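Local coordinates for cephalosporin acylase (Bacillus halodurans, PDB 2NLZ), which is of unknown function but probably acts as an N-terminal-nucleophile hydrolase of the gamma-glutamyltranspeptidase family, cleaving amide bonds as a cephalosporin acylase would, at residues S70-L75 with V371-S376; G121-W126 with E217-G222; W265-N270 with I421-L426; S376-F381 with R397-S402. The protein carries 1 engineered substitution. All blocks are in the same frame, centred on the assembly; numbering follows the deposited sequence.

Interaction 1 (S70-L75 with V371-S376); sequences SDAFAL and VSFIQS
Leu-75 and Ser-372 are joined by a reciprocal pair of backbone hydrogen bonds, the straighter running from Ser-372 N to Leu-75 O at 2.8 Å (170° at the hydrogen). Phe-73 and Ile-374 form the next such pair, with Phe-73 N 2.8 Å from Ile-374 O. The ladder slackens toward Asp-71: Ser-376 N still reaches Asp-71 O at 3.2 Å, but the return bond from Asp-71 N is weak. Between these hydrogen-bonded pairs, the CA atoms of Ala-72 and Ala-74 turn C-H groups to the carbonyl oxygens of Ile-374 and Ser-372. Strands 71-78 and 370-376 are thus antiparallel neighbours, in the interior of the layered alpha-beta-beta-alpha fold expected of Ntn hydrolases. One face of the pair, carrying Ala-72, Ala-74, Phe-373 and Gln-375, lies against helices 47-61 and 122-133. With CG anti to the backbone N (chi1 -169°), the Phe-373 ring leans along its strand past its direct partner and crosses diagonally to Ala-72, whose CB lies 3.6 Å from CZ; Ala-74 CB approaches CD1 at 3.9 Å. Replacing Phe-373 with a serine would probably leave both alanine methyls without their aromatic neighbour and open a gap beneath Trp-126 and Leu-129. Beside that ring, Gln-375 packs its CB 3.7 Å from Ala-72 CB, while its amide bonds to Trp-126 and Asn-66. On the other face, Phe-73 CB touches Ile-374 CG2 at 3.9 Å before the two side chains diverge, and Ser-372 turns its OG to Tyr-360 and Gly-424.

Interaction 2 (G121-W126 with E217-G222); sequences GAPGAW and ESFYRG
Tyr-220 and Gly-124 supply the hydrogen bond of this contact: Gly-124 N donates to the phenol oxygen OH at 2.9 Å. The same oxygen is also hydrogen-bonded to Pro-120 O, so the hydroxyl sits between a carbonyl and the amide four residues later, the two groups that a regular helical turn would join directly. One residue further on, the regular helical bond from Ala-125 N to Gly-121 O is made. With CG beside the backbone N (chi1 -62°), the Tyr-220 ring projects toward helix 122-133 and presents its edge, CE2 lying 3.3 Å from Gly-124 N; a side chain on Gly-124 would point toward the ring. The apolar part is a CH-pi contact. Pro-123 CG stands 3.7 Å from the centroid of the Phe-219 ring and only 7° from its normal, almost squarely over the face. Phe-219 in turn sets its CD2 over the centre of the Tyr-220 ring, so one phenyl group serves both the proline and the tyrosine. With an alanine in place of Phe-219, Pro-123 would probably lose its aromatic platform and the Tyr-220 ring one of its packing partners. Helix 122-133 and the short, weakly bonded helix 217-221 have segment axes 9.4 Å apart at 139°, so the side chains of Phe-219 and Tyr-220 span the gap, to the Pro-123 ring and the Gly-124 backbone. Because a phenol can donate and accept at once, Tyr-220 satisfies a backbone amide and a carbonyl together in a buried place, while Phe-219 and Pro-123 provide the apolar surroundings.

Interaction 3 (W265-N270 with I421-L426); sequences WEIPPN and IIPGFL
Glu-266 and Ile-422 meet because the glutamate chain leaves with CG beside its backbone N (chi1 -60°) and then bends at chi2 (-78°), folding the carboxylate toward 421-426. OE1 thereby arrives 3.7 Å from Ile-422 CB, the two side chains crossing obliquely. Trp-265 also has CG beside its backbone N, and its indole lies with an edge to the opposite strand: CD1 is 3.4 Å from Phe-425 O, which lies near the ring plane. That carbonyl accepts the 2.7 Å hydrogen bond from Trp-265 N. The return bond, from Phe-425 N to Trp-265 O, is longer at 3.1 Å. Trp-265 and Phe-425 are therefore an antiparallel hydrogen-bonded pair where strands 262-266 and 424-428 run side by side in the beta layers of the Ntn-hydrolase fold. Beyond them the ladder gives way: Pro-423 has no N-H to offer, and its carbonyl is reached through a water. This water fills the step that a direct bond between Ile-267 N and Pro-423 O would have occupied: it accepts from Ile-267 N at 2.9 Å and donates to Pro-423 O and to Glu-266 OE1. Three groups thus fix the water, and one of them is the carboxylate, whose other oxygen, OE2, is hydrogen-bonded to His-448 of helix 444-457. Next to the water, Ile-267 lays CG1 across the Pro-423 ring at about a right angle, 3.8 Å from CG. At the opposite end, the CB atoms of Trp-265 and Phe-425 lie 4.0 Å apart, and the phenyl ring then turns away from its partner while the indole packs on Pro-254 and Ser-256.

Interaction 4 (S376-F381 with R397-S402); sequences SNYMGF and RGHNFS
Tyr-378 meets Arg-397, His-399 and Asn-400 in a partly buried loop-to-loop contact, where the chain leaving strand 370-376 packs on the 3-10 segment 397-400. With CG anti to its backbone N (chi1 -172°), the tyrosine ring extends across this segment. Its CD1 stands over one face of the Arg-397 guanidinium, 3.4 Å from NH1, with the two planes 45° apart, so they overlap at a slant instead of stacking flat. The arginine gets there by bending at chi2 and chi3; its NH1 is hydrogen-bonded to Thr-420. The Asn-400 side chain lies over part of one face of the tyrosine, inclined to the ring, and Met-379 CG over part of the opposite one, while His-399 CD2 comes to the edge, 3.8 Å from CE2. Met-379 carries on past the ring to place its SD 4.8 Å from the centroid of the His-399 imidazole, a distant sulfur-aromatic approach. Within the first loop, Asn-377 ND2 donates to Phe-381 O at 2.7 Å and also to Ala-393 O. Ser-376 is weakly hydrogen-bonded to Thr-358, by its place probably the Ntn nucleophile, so these loops are consistent with a wall of the active site.

In the fold
Interaction 1 is the hub, its centre about 6 Å from that of the chain; the centres of interactions 3, 2 and 4 lie about 10, 14 and 15 Å from it. Ser-70 connects it in two directions: its O is 3.0 Å from Ala-122 N of interaction 2, and its OG is 2.8 Å from Asn-377 OD1 of interaction 4. Ser-376 belongs to both 1 and 4 and is weakly hydrogen-bonded to Thr-358, probably the nucleophile, which would set this junction beside the active site. Ile-421 of interaction 3 packs on Ile-374 and Ser-376 and also touches Arg-397, linking three contacts. Interactions 2 and 3 do not touch, their nearest atoms being about 8 Å apart.

Interaction 1 (S70-L75 with V371-S376)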
loop_
_atom_site.group_PDB
_atom_site.type_symbol
_atom_site.label_atom_id
_atom_site.label_comp_id
_atom_site.label_asym_id
_atom_site.label_seq_id
_atom_site.Cartn_x
_atom_site.Cartn_y
_atom_site.Cartn_z
ATOM N N SER D 70 34.113 11.681 -21.320
ATOM C CA SER D 70 33.239 10.523 -21.533
ATOM C C SER D 70 33.319 10.040 -22.961
ATOM O O SER D 70 33.878 10.722 -23.815
ATOM C CB SER D 70 31.787 10.905 -21.238
ATOM O OG SER D 70 31.568 11.097 -19.849
ATOM N N ASP D 71 32.770 8.862 -23.230
ATOM C CA ASP D 71 32.303 8.607 -24.596
ATOM C C ASP D 71 30.777 8.585 -24.655
ATOM O O ASP D 71 30.126 8.619 -23.609
ATOM C CB ASP D 71 32.995 7.428 -25.327
ATOM C CG ASP D 71 33.209 6.222 -24.468
ATOM O OD1 ASP D 71 34.201 5.519 -24.734
ATOM O OD2 ASP D 71 32.407 5.970 -23.550
ATOM N N ALA D 72 30.223 8.572 -25.870
ATOM C CA ALA D 72 28.783 8.738 -26.080
ATOM C C ALA D 72 28.211 7.797 -27.138
ATOM O O ALA D 72 28.952 7.197 -27.903
ATOM C CB ALA D 72 28.483 10.180 -26.455
ATOM N N PHE D 73 26.888 7.677 -27.172
ATOM C CA PHE D 73 26.185 6.904 -28.204
ATOM C C PHE D 73 24.866 7.592 -28.547
ATOM O O PHE D 73 24.251 8.245 -27.686
ATOM C CB PHE D 73 25.883 5.484 -27.721
ATOM C CG PHE D 73 27.049 4.534 -27.805
ATOM C CD1 PHE D 73 27.211 3.711 -28.901
ATOM C CD2 PHE D 73 27.961 4.425 -26.753
ATOM C CE1 PHE D 73 28.267 2.813 -28.959
ATOM C CE2 PHE D 73 29.032 3.534 -26.806
ATOM C CZ PHE D 73 29.181 2.726 -27.910
ATOM N N ALA D 74 24.416 7.436 -29.793
ATOM C CA ALA D 74 23.148 8.049 -30.211
ATOM C C ALA D 74 22.397 7.275 -31.276
ATOM O O ALA D 74 22.999 6.713 -32.193
ATOM C CB ALA D 74 23.353 9.490 -30.663
ATOM N N LEU D 75 21.078 7.229 -31.115
ATOM C CA LEU D 75 20.181 6.841 -32.184
ATOM C C LEU D 75 19.371 8.074 -32.529
ATOM O O LEU D 75 18.596 8.569 -31.708
ATOM C CB LEU D 75 19.274 5.676 -31.782
ATOM C CG LEU D 75 19.841 4.260 -31.961
ATOM C CD1 LEU D 75 18.869 3.191 -31.501
ATOM C CD2 LEU D 75 20.218 4.031 -33.411
ATOM N N VAL D 371 15.803 12.048 -30.930
ATOM C CA VAL D 371 17.084 11.431 -30.561
ATOM C C VAL D 371 17.121 10.735 -29.203
ATOM O O VAL D 371 16.594 11.233 -28.212
ATOM C CB VAL D 371 18.324 12.379 -30.779
ATOM C CG1 VAL D 371 17.917 13.835 -30.802
ATOM C CG2 VAL D 371 19.454 12.116 -29.757
ATOM N N SER D 372 17.732 9.556 -29.208
ATOM C CA SER D 372 18.118 8.824 -28.017
ATOM C C SER D 372 19.616 9.036 -27.820
ATOM O O SER D 372 20.412 8.586 -28.637
ATOM C CB SER D 372 17.843 7.340 -28.244
ATOM O OG SER D 372 18.023 6.562 -27.074
ATOM N N PHE D 373 19.998 9.734 -26.752
ATOM C CA PHE D 373 21.402 10.061 -26.503
ATOM C C PHE D 373 21.810 9.611 -25.131
ATOM O O PHE D 373 21.070 9.797 -24.174
ATOM C CB PHE D 373 21.648 11.573 -26.591
ATOM C CG PHE D 373 23.101 11.950 -26.613
ATOM C CD1 PHE D 373 23.779 12.082 -27.822
ATOM C CD2 PHE D 373 23.802 12.166 -25.427
ATOM C CE1 PHE D 373 25.132 12.425 -27.846
ATOM C CE2 PHE D 373 25.159 12.505 -25.442
ATOM C CZ PHE D 373 25.821 12.646 -26.650
ATOM N N ILE D 374 23.018 9.068 -25.032
ATOM C CA ILE D 374 23.531 8.597 -23.766
ATOM C C ILE D 374 25.061 8.753 -23.708
ATOM O O ILE D 374 25.750 8.497 -24.699
ATOM C CB ILE D 374 23.055 7.149 -23.547
ATOM C CG1 ILE D 374 23.373 6.641 -22.147
ATOM C CG2 ILE D 374 23.593 6.246 -24.617
ATOM C CD1 ILE D 374 22.500 5.486 -21.739
ATOM N N GLN D 375 25.591 9.213 -22.572
ATOM C CA GLN D 375 27.055 9.281 -22.387
ATOM C C GLN D 375 27.472 8.958 -20.958
ATOM O O GLN D 375 26.707 9.185 -20.031
ATOM C CB GLN D 375 27.649 10.632 -22.845
ATOM C CG GLN D 375 27.285 11.823 -21.998
ATOM C CD GLN D 375 27.778 13.130 -22.552
ATOM O OE1 GLN D 375 27.893 13.303 -23.761
ATOM N NE2 GLN D 375 28.055 14.074 -21.666
ATOM N N SER D 376 28.689 8.438 -20.792
ATOM C CA SER D 376 29.173 8.026 -19.476
ATOM C C SER D 376 30.698 8.014 -19.334
ATOM O O SER D 376 31.429 7.836 -20.306
ATOM C CB SER D 376 28.606 6.645 -19.130
ATOM O OG SER D 376 29.198 6.078 -17.980
#

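Interaction 2 (G121-W126 with E217-G222)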
loop_
_atom_site.group_PDB
_atom_site.type_symbol
_atom_site.label_atom_id
_atom_site.label_comp_id
_atom_site.label_asym_id
_atom_site.label_seq_id
_atom_site.Cartn_x
_atom_site.Cartn_y
_atom_site.Cartn_z
ATOM N N GLY D 121 35.326 9.606 -26.422
ATOM C CA GLY D 121 34.674 9.826 -27.712
ATOM C C GLY D 121 33.550 10.859 -27.796
ATOM O O GLY D 121 33.138 11.252 -28.897
ATOM N N ALA D 122 33.057 11.302 -26.641
ATOM C CA ALA D 122 31.878 12.170 -26.577
ATOM C C ALA D 122 32.027 13.547 -27.228
ATOM O O ALA D 122 31.147 13.944 -27.994
ATOM C CB ALA D 122 31.346 12.296 -25.135
ATOM N N PRO D 123 33.120 14.287 -26.935
ATOM C CA PRO D 123 33.226 15.584 -27.608
ATOM C C PRO D 123 33.181 15.495 -29.139
ATOM O O PRO D 123 32.549 16.333 -29.781
ATOM C CB PRO D 123 34.573 16.122 -27.125
ATOM C CG PRO D 123 34.805 15.439 -25.840
ATOM C CD PRO D 123 34.259 14.061 -26.026
ATOM N N GLY D 124 33.815 14.475 -29.707
ATOM C CA GLY D 124 33.770 14.251 -31.154
ATOM C C GLY D 124 32.377 13.895 -31.632
ATOM O O GLY D 124 31.934 14.346 -32.699
ATOM N N ALA D 125 31.682 13.090 -30.832
ATOM C CA ALA D 125 30.293 12.743 -31.112
ATOM C C ALA D 125 29.387 13.969 -31.111
ATOM O O ALA D 125 28.468 14.054 -31.913
ATOM C CB ALA D 125 29.795 11.712 -30.128
ATOM N N TRP D 126 29.659 14.916 -30.222
ATOM C CA TRP D 126 28.913 16.165 -30.199
ATOM C C TRP D 126 29.063 16.873 -31.537
ATOM O O TRP D 126 28.075 17.161 -32.204
ATOM C CB TRP D 126 29.395 17.094 -29.075
ATOM C CG TRP D 126 29.271 16.549 -27.676
ATOM C CD1 TRP D 126 28.393 15.604 -27.236
ATOM C CD2 TRP D 126 30.032 16.955 -26.529
ATOM N NE1 TRP D 126 28.580 15.373 -25.890
ATOM C CE2 TRP D 126 29.577 16.194 -25.432
ATOM C CE3 TRP D 126 31.060 17.887 -26.323
ATOM C CZ2 TRP D 126 30.116 16.334 -24.146
ATOM C CZ3 TRP D 126 31.599 18.016 -25.049
ATOM C CH2 TRP D 126 31.121 17.246 -23.978
ATOM N N GLU D 217 37.844 19.945 -32.421
ATOM C CA GLU D 217 39.190 19.692 -32.938
ATOM C C GLU D 217 40.282 19.867 -31.872
ATOM O O GLU D 217 41.284 19.145 -31.875
ATOM C CB GLU D 217 39.469 20.584 -34.158
ATOM C CG GLU D 217 40.271 19.921 -35.277
ATOM C CD GLU D 217 39.517 18.795 -35.971
ATOM O OE1 GLU D 217 38.281 18.693 -35.813
ATOM O OE2 GLU D 217 40.165 18.004 -36.686
ATOM N N SER D 218 40.068 20.811 -30.957
ATOM C CA SER D 218 41.031 21.126 -29.914
ATOM C C SER D 218 41.235 19.974 -28.952
ATOM O O SER D 218 42.324 19.814 -28.405
ATOM C CB SER D 218 40.576 22.347 -29.132
ATOM O OG SER D 218 41.322 22.479 -27.942
ATOM N N PHE D 219 40.181 19.179 -28.755
ATOM C CA PHE D 219 40.188 18.050 -27.823
ATOM C C PHE D 219 41.040 16.886 -28.325
ATOM O O PHE D 219 41.726 16.240 -27.536
ATOM C CB PHE D 219 38.754 17.581 -27.572
ATOM C CG PHE D 219 38.612 16.574 -26.455
ATOM C CD1 PHE D 219 38.508 16.993 -25.133
ATOM C CD2 PHE D 219 38.538 15.209 -26.729
ATOM C CE1 PHE D 219 38.361 16.070 -24.090
ATOM C CE2 PHE D 219 38.395 14.282 -25.706
ATOM C CZ PHE D 219 38.304 14.719 -24.377
ATOM N N TYR D 220 40.997 16.628 -29.632
ATOM C CA TYR D 220 41.635 15.441 -30.213
ATOM C C TYR D 220 42.961 15.685 -30.934
ATOM O O TYR D 220 43.900 14.896 -30.807
ATOM C CB TYR D 220 40.673 14.758 -31.171
ATOM C CG TYR D 220 39.431 14.261 -30.500
ATOM C CD1 TYR D 220 39.458 13.109 -29.732
ATOM C CD2 TYR D 220 38.227 14.943 -30.633
ATOM C CE1 TYR D 220 38.323 12.649 -29.111
ATOM C CE2 TYR D 220 37.087 14.489 -30.022
ATOM C CZ TYR D 220 37.134 13.336 -29.261
ATOM O OH TYR D 220 35.993 12.864 -28.644
ATOM N N ARG D 221 43.027 16.764 -31.705
ATOM C CA ARG D 221 44.228 17.077 -32.470
ATOM C C ARG D 221 44.548 18.570 -32.391
ATOM O O ARG D 221 44.956 19.190 -33.372
ATOM C CB ARG D 221 44.096 16.577 -33.917
ATOM C CG ARG D 221 42.774 16.893 -34.591
ATOM C CD ARG D 221 42.466 15.892 -35.693
ATOM N NE ARG D 221 41.723 14.745 -35.188
ATOM C CZ ARG D 221 40.401 14.623 -35.233
ATOM N NH1 ARG D 221 39.652 15.573 -35.766
ATOM N NH2 ARG D 221 39.824 13.542 -34.745
ATOM N N GLY D 222 44.367 19.130 -31.196
ATOM C CA GLY D 222 44.615 20.540 -30.950
ATOM C C GLY D 222 45.268 20.753 -29.606
ATOM O O GLY D 222 46.015 19.896 -29.130
#

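Interaction 3 (W265-N270 with I421-L426)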
loop_
_atom_site.group_PDB
_atom_site.type_symbol
_atom_site.label_atom_id
_atom_site.label_comp_id
_atom_site.label_asym_id
_atom_site.label_seq_id
_atom_site.Cartn_x
_atom_site.Cartn_y
_atom_site.Cartn_z
ATOM N N TRP D 265 15.080 -0.974 -31.635
ATOM C CA TRP D 265 16.397 -0.653 -32.176
ATOM C C TRP D 265 17.459 -0.444 -31.099
ATOM O O TRP D 265 17.191 0.147 -30.048
ATOM C CB TRP D 265 16.317 0.587 -33.054
ATOM C CG TRP D 265 15.431 0.412 -34.221
ATOM C CD1 TRP D 265 14.099 0.675 -34.278
ATOM C CD2 TRP D 265 15.807 -0.056 -35.524
ATOM N NE1 TRP D 265 13.615 0.400 -35.538
ATOM C CE2 TRP D 265 14.641 -0.053 -36.322
ATOM C CE3 TRP D 265 17.017 -0.476 -36.095
ATOM C CZ2 TRP D 265 14.643 -0.458 -37.665
ATOM C CZ3 TRP D 265 17.017 -0.885 -37.428
ATOM C CH2 TRP D 265 15.833 -0.871 -38.197
ATOM N N GLU D 266 18.658 -0.949 -31.375
ATOM C CA GLU D 266 19.815 -0.696 -30.547
ATOM C C GLU D 266 21.014 -0.382 -31.457
ATOM O O GLU D 266 21.004 -0.712 -32.650
ATOM C CB GLU D 266 20.138 -1.931 -29.695
ATOM C CG GLU D 266 19.045 -2.398 -28.738
ATOM C CD GLU D 266 18.940 -1.575 -27.458
ATOM O OE1 GLU D 266 19.901 -0.844 -27.113
ATOM O OE2 GLU D 266 17.886 -1.676 -26.791
ATOM N N ILE D 267 22.034 0.261 -30.896
ATOM C CA ILE D 267 23.349 0.342 -31.521
ATOM C C ILE D 267 23.937 -1.074 -31.586
ATOM O O ILE D 267 23.832 -1.828 -30.612
ATOM C CB ILE D 267 24.290 1.245 -30.687
ATOM C CG1 ILE D 267 23.770 2.693 -30.646
ATOM C CG2 ILE D 267 25.745 1.158 -31.182
ATOM C CD1 ILE D 267 23.548 3.350 -32.008
ATOM N N PRO D 268 24.537 -1.449 -32.737
ATOM C CA PRO D 268 25.240 -2.728 -32.911
ATOM C C PRO D 268 26.485 -2.856 -32.033
ATOM O O PRO D 268 26.971 -1.851 -31.528
ATOM C CB PRO D 268 25.647 -2.696 -34.389
ATOM C CG PRO D 268 25.714 -1.278 -34.715
ATOM C CD PRO D 268 24.570 -0.660 -33.976
ATOM N N PRO D 269 26.981 -4.095 -31.841
ATOM C CA PRO D 269 28.182 -4.449 -31.094
ATOM C C PRO D 269 29.355 -3.478 -31.105
ATOM O O PRO D 269 29.497 -2.643 -32.006
ATOM C CB PRO D 269 28.564 -5.780 -31.708
ATOM C CG PRO D 269 27.255 -6.427 -31.877
ATOM C CD PRO D 269 26.320 -5.320 -32.331
ATOM N N ASN D 270 30.228 -3.708 -30.128
ATOM C CA ASN D 270 30.870 -2.675 -29.334
ATOM C C ASN D 270 29.862 -2.430 -28.185
ATOM O O ASN D 270 30.120 -2.808 -27.050
ATOM C CB ASN D 270 31.185 -1.417 -30.158
ATOM C CG ASN D 270 32.116 -0.433 -29.433
ATOM O OD1 ASN D 270 32.298 0.693 -29.892
ATOM N ND2 ASN D 270 32.703 -0.849 -28.309
ATOM N N ILE D 421 26.682 1.432 -22.000
ATOM C CA ILE D 421 25.848 2.503 -22.489
ATOM C C ILE D 421 25.065 2.093 -23.734
ATOM O O ILE D 421 25.652 1.757 -24.770
ATOM C CB ILE D 421 26.749 3.652 -22.878
ATOM C CG1 ILE D 421 27.149 4.470 -21.674
ATOM C CG2 ILE D 421 26.087 4.593 -23.853
ATOM C CD1 ILE D 421 27.991 5.625 -22.154
ATOM N N ILE D 422 23.742 2.121 -23.643
ATOM C CA ILE D 422 22.897 1.749 -24.777
ATOM C C ILE D 422 21.653 2.639 -24.956
ATOM O O ILE D 422 20.740 2.635 -24.131
ATOM C CB ILE D 422 22.504 0.223 -24.756
ATOM C CG1 ILE D 422 21.696 -0.158 -23.502
ATOM C CG2 ILE D 422 23.752 -0.673 -24.896
ATOM C CD1 ILE D 422 21.015 -1.523 -23.592
ATOM N N PRO D 423 21.624 3.416 -26.045
ATOM C CA PRO D 423 20.445 4.208 -26.347
ATOM C C PRO D 423 19.493 3.390 -27.207
ATOM O O PRO D 423 19.920 2.695 -28.140
ATOM C CB PRO D 423 21.012 5.369 -27.158
ATOM C CG PRO D 423 22.235 4.803 -27.848
ATOM C CD PRO D 423 22.687 3.585 -27.055
ATOM N N GLY D 424 18.208 3.464 -26.899
ATOM C CA GLY D 424 17.239 2.650 -27.613
ATOM C C GLY D 424 16.311 3.488 -28.453
ATOM O O GLY D 424 16.091 4.662 -28.163
ATOM N N PHE D 425 15.765 2.877 -29.498
ATOM C CA PHE D 425 14.712 3.512 -30.279
ATOM C C PHE D 425 13.613 2.535 -30.654
ATOM O O PHE D 425 13.885 1.381 -30.979
ATOM C CB PHE D 425 15.280 4.150 -31.543
ATOM C CG PHE D 425 14.501 5.350 -32.017
ATOM C CD1 PHE D 425 14.905 6.631 -31.662
ATOM C CD2 PHE D 425 13.371 5.202 -32.821
ATOM C CE1 PHE D 425 14.196 7.743 -32.095
ATOM C CE2 PHE D 425 12.655 6.310 -33.257
ATOM C CZ PHE D 425 13.075 7.583 -32.895
ATOM N N LEU D 426 12.376 3.014 -30.612
ATOM C CA LEU D 426 11.225 2.209 -30.978
ATOM C C LEU D 426 10.518 2.739 -32.230
ATOM O O LEU D 426 10.354 3.953 -32.410
ATOM C CB LEU D 426 10.245 2.090 -29.804
ATOM C CG LEU D 426 9.115 1.047 -29.905
ATOM C CD1 LEU D 426 9.636 -0.349 -30.226
ATOM C CD2 LEU D 426 8.280 1.017 -28.628
HETATM O O HOH W 1 21.564 0.676 -28.103
#

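Interaction 4 (S376-F381 with R397-S402)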
loop_
_atom_site.group_PDB
_atom_site.type_symbol
_atom_site.label_atom_id
_atom_site.label_comp_id
_atom_site.label_asym_id
_atom_site.label_seq_id
_atom_site.Cartn_x
_atom_site.Cartn_y
_atom_site.Cartn_z
ATOM N N SER D 376 28.689 8.438 -20.792
ATOM C CA SER D 376 29.173 8.026 -19.476
ATOM C C SER D 376 30.698 8.014 -19.334
ATOM O O SER D 376 31.429 7.836 -20.306
ATOM C CB SER D 376 28.606 6.645 -19.130
ATOM O OG SER D 376 29.198 6.078 -17.980
ATOM N N ASN D 377 31.151 8.204 -18.096
ATOM C CA ASN D 377 32.532 7.971 -17.699
ATOM C C ASN D 377 32.728 6.556 -17.158
ATOM O O ASN D 377 33.706 6.272 -16.471
ATOM C CB ASN D 377 32.943 8.991 -16.645
ATOM C CG ASN D 377 33.710 10.153 -17.235
ATOM O OD1 ASN D 377 33.792 10.286 -18.449
ATOM N ND2 ASN D 377 34.291 10.996 -16.374
ATOM N N TYR D 378 31.789 5.677 -17.502
ATOM C CA TYR D 378 31.648 4.344 -16.917
ATOM C C TYR D 378 31.370 4.416 -15.416
ATOM O O TYR D 378 30.230 4.644 -15.015
ATOM C CB TYR D 378 32.823 3.434 -17.275
ATOM C CG TYR D 378 32.647 1.997 -16.859
ATOM C CD1 TYR D 378 31.420 1.346 -17.000
ATOM C CD2 TYR D 378 33.713 1.276 -16.334
ATOM C CE1 TYR D 378 31.263 0.014 -16.612
ATOM C CE2 TYR D 378 33.568 -0.052 -15.953
ATOM C CZ TYR D 378 32.344 -0.674 -16.092
ATOM O OH TYR D 378 32.208 -1.987 -15.711
ATOM N N MET D 379 32.389 4.254 -14.584
ATOM C CA MET D 379 32.160 4.238 -13.144
ATOM C C MET D 379 32.126 5.627 -12.500
ATOM O O MET D 379 33.164 6.164 -12.115
ATOM C CB MET D 379 33.183 3.347 -12.449
ATOM C CG MET D 379 32.955 1.883 -12.713
ATOM S SD MET D 379 34.173 0.824 -11.934
ATOM C CE MET D 379 33.386 -0.776 -12.118
ATOM N N GLY D 380 30.925 6.190 -12.378
ATOM C CA GLY D 380 30.728 7.452 -11.682
ATOM C C GLY D 380 31.517 8.583 -12.305
ATOM O O GLY D 380 31.274 8.961 -13.447
ATOM N N PHE D 381 32.476 9.111 -11.549
ATOM C CA PHE D 381 33.368 10.162 -12.028
ATOM C C PHE D 381 34.353 9.623 -13.069
ATOM O O PHE D 381 34.932 10.382 -13.844
ATOM C CB PHE D 381 34.123 10.786 -10.853
ATOM C CG PHE D 381 33.357 11.861 -10.133
ATOM C CD1 PHE D 381 33.381 13.180 -10.590
ATOM C CD2 PHE D 381 32.633 11.567 -8.993
ATOM C CE1 PHE D 381 32.685 14.186 -9.928
ATOM C CE2 PHE D 381 31.933 12.567 -8.325
ATOM C CZ PHE D 381 31.961 13.882 -8.792
ATOM N N ARG D 397 36.470 3.502 -18.919
ATOM C CA ARG D 397 35.861 2.485 -19.800
ATOM C C ARG D 397 36.698 1.239 -20.097
ATOM O O ARG D 397 36.143 0.164 -20.256
ATOM C CB ARG D 397 35.408 3.131 -21.110
ATOM C CG ARG D 397 34.626 2.217 -22.033
ATOM C CD ARG D 397 33.428 1.577 -21.354
ATOM N NE ARG D 397 32.492 2.562 -20.830
ATOM C CZ ARG D 397 31.293 2.251 -20.354
ATOM N NH1 ARG D 397 30.888 0.980 -20.342
ATOM N NH2 ARG D 397 30.496 3.213 -19.898
ATOM N N GLY D 398 38.019 1.379 -20.145
ATOM C CA GLY D 398 38.921 0.252 -20.381
ATOM C C GLY D 398 38.880 -0.843 -19.329
ATOM O O GLY D 398 39.383 -1.947 -19.554
ATOM N N HIS D 399 38.270 -0.542 -18.183
ATOM C CA HIS D 399 38.051 -1.524 -17.122
ATOM C C HIS D 399 37.169 -2.702 -17.579
ATOM O O HIS D 399 37.224 -3.783 -16.988
ATOM C CB HIS D 399 37.452 -0.835 -15.897
ATOM C CG HIS D 399 37.220 -1.746 -14.732
ATOM N ND1 HIS D 399 38.207 -2.050 -13.820
ATOM C CD2 HIS D 399 36.110 -2.406 -14.323
ATOM C CE1 HIS D 399 37.715 -2.858 -12.899
ATOM N NE2 HIS D 399 36.447 -3.091 -13.182
ATOM N N ASN D 400 36.386 -2.488 -18.639
ATOM C CA ASN D 400 35.509 -3.515 -19.215
ATOM C C ASN D 400 36.244 -4.615 -19.988
ATOM O O ASN D 400 35.690 -5.695 -20.221
ATOM C CB ASN D 400 34.454 -2.872 -20.129
ATOM C CG ASN D 400 33.171 -2.515 -19.397
ATOM O OD1 ASN D 400 32.576 -3.351 -18.712
ATOM N ND2 ASN D 400 32.732 -1.269 -19.551
ATOM N N PHE D 401 37.478 -4.329 -20.396
ATOM C CA PHE D 401 38.290 -5.277 -21.152
ATOM C C PHE D 401 38.641 -6.496 -20.310
ATOM O O PHE D 401 38.886 -6.382 -19.110
ATOM C CB PHE D 401 39.596 -4.622 -21.612
ATOM C CG PHE D 401 39.474 -3.791 -22.870
ATOM C CD1 PHE D 401 39.181 -4.385 -24.092
ATOM C CD2 PHE D 401 39.710 -2.419 -22.836
ATOM C CE1 PHE D 401 39.093 -3.630 -25.249
ATOM C CE2 PHE D 401 39.628 -1.652 -23.990
ATOM C CZ PHE D 401 39.315 -2.260 -25.199
ATOM N N SER D 402 38.678 -7.658 -20.953
ATOM C CA SER D 402 39.097 -8.890 -20.297
ATOM C C SER D 402 40.596 -9.074 -20.473
ATOM O O SER D 402 41.162 -8.683 -21.492
ATOM C CB SER D 402 38.351 -10.089 -20.891
ATOM O OG SER D 402 38.615 -11.284 -20.172
#